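Local atomic coordinates of hypothetical protein PA1234 (Pseudomonas aeruginosa, PDB entry 1Z6N), a protein that is of unknown function but belongs to the thioredoxin family, binds a magnesium ion and may take part in thiol-disulfide chemistry. Residues L115-D118 / N122-G125. Residues are numbered along the deposited sequence; the frame is centred on the assembly and turned at random.
Sequences LVLD and NLLG
D118 and N122 close the turn end of this hairpin through a pair of bonds running in opposite directions. The backbone N of D118 donates to N122 O in the carbonyl plane, and N122 N returns a bond of 2.9 Å to D118 OD1, met from above the carboxylate plane, 47° out of it. With CG between its own backbone N and carbonyl carbon (chi1 72°), D118 brings the carboxylate back toward N122; OD1 also takes a weak bond from E120 N.

Further along, strands 113-117 and 123-128 pair as the antiparallel hairpin of a thioredoxin-like sheet, with 123-128 at its edge, and the register is interrupted in a worked example of how a classic beta bulge sets two residues of one strand against one of its neighbour: L124 and G125 both face V116. V116 O accepts from L124 N at 2.8 Å, while V116 N donates to G125 O, tilted 26° from the carbonyl plane.

At the bulge the CB of L124 points toward the first strand, 3.5 Å from V116 O, and its CD1 reaches D118 CB at 4.0 Å, on the side where helix 151-164 packs through I161 against both V116 and L124. The other face carries L117 and L123. CD2 of L117 lies against L123 CA at 3.7 Å, whereas L123, with CG anti to its backbone N, extends CD1 to L115 CB at 3.8 Å. Y4 of helix 4-10 touches L115, L117 and L123.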
loop_
_atom_site.group_PDB
_atom_site.type_symbol
_atom_site.label_atom_id
_atom_site.label_comp_id
_atom_site.label_asym_id
_atom_site.label_seq_id
_atom_site.Cartn_x
_atom_site.Cartn_y
_atom_site.Cartn_z
ATOM N N LEU A 115 5.093 -4.779 -1.466
ATOM C CA LEU A 115 5.400 -5.943 -2.297
ATOM C C LEU A 115 4.121 -6.731 -2.529
ATOM O O LEU A 115 3.451 -7.124 -1.573
ATOM C CB LEU A 115 6.460 -6.807 -1.605
ATOM C CG LEU A 115 7.766 -6.082 -1.236
ATOM C CD1 LEU A 115 8.707 -7.096 -0.584
ATOM C CD2 LEU A 115 8.430 -5.456 -2.461
ATOM N N VAL A 116 3.767 -6.935 -3.797
ATOM C CA VAL A 116 2.546 -7.644 -4.156
ATOM C C VAL A 116 2.896 -9.101 -4.372
ATOM O O VAL A 116 3.699 -9.428 -5.261
ATOM C CB VAL A 116 1.905 -7.049 -5.432
ATOM C CG1 VAL A 116 0.614 -7.781 -5.776
ATOM C CG2 VAL A 116 1.662 -5.554 -5.239
ATOM N N LEU A 117 2.321 -9.965 -3.543
ATOM C CA LEU A 117 2.634 -11.394 -3.551
ATOM C C LEU A 117 1.379 -12.194 -3.883
ATOM O O LEU A 117 0.268 -11.791 -3.526
ATOM C CB LEU A 117 3.173 -11.836 -2.190
ATOM C CG LEU A 117 4.403 -11.131 -1.617
ATOM C CD1 LEU A 117 4.466 -11.335 -0.116
ATOM C CD2 LEU A 117 5.658 -11.700 -2.220
ATOM N N ASP A 118 1.551 -13.321 -4.568
ATOM C CA ASP A 118 0.421 -14.208 -4.817
ATOM C C ASP A 118 0.220 -15.183 -3.648
ATOM O O ASP A 118 0.886 -15.059 -2.613
ATOM C CB ASP A 118 0.559 -14.912 -6.176
ATOM C CG ASP A 118 1.648 -15.982 -6.202
ATOM O OD1 ASP A 118 2.220 -16.312 -5.144
ATOM O OD2 ASP A 118 1.909 -16.502 -7.312
ATOM N N ASN A 122 4.903 -15.796 -4.279
ATOM C CA ASN A 122 5.706 -15.328 -5.404
ATOM C C ASN A 122 5.556 -13.822 -5.486
ATOM O O ASN A 122 4.447 -13.303 -5.352
ATOM C CB ASN A 122 5.253 -15.927 -6.744
ATOM C CG ASN A 122 5.306 -17.435 -6.767
ATOM O OD1 ASN A 122 4.315 -18.080 -7.102
ATOM N ND2 ASN A 122 6.457 -18.004 -6.445
ATOM N N LEU A 123 6.674 -13.131 -5.688
ATOM C CA LEU A 123 6.687 -11.683 -5.826
ATOM C C LEU A 123 6.267 -11.268 -7.233
ATOM O O LEU A 123 6.947 -11.589 -8.225
ATOM C CB LEU A 123 8.083 -11.147 -5.509
ATOM C CG LEU A 123 8.314 -9.643 -5.639
ATOM C CD1 LEU A 123 7.433 -8.879 -4.671
ATOM C CD2 LEU A 123 9.783 -9.324 -5.381
ATOM N N LEU A 124 5.153 -10.553 -7.324
ATOM C CA LEU A 124 4.594 -10.163 -8.615
ATOM C C LEU A 124 5.019 -8.768 -9.048
ATOM O O LEU A 124 5.057 -8.473 -10.251
ATOM C CB LEU A 124 3.060 -10.238 -8.568
ATOM C CG LEU A 124 2.431 -11.551 -8.078
ATOM C CD1 LEU A 124 0.908 -11.460 -8.113
ATOM C CD2 LEU A 124 2.904 -12.744 -8.887
ATOM N N GLY A 125 5.301 -7.900 -8.073
ATOM C CA GLY A 125 5.712 -6.543 -8.376
ATOM C C GLY A 125 5.712 -5.688 -7.132
ATOM O O GLY A 125 5.483 -6.193 -6.029
#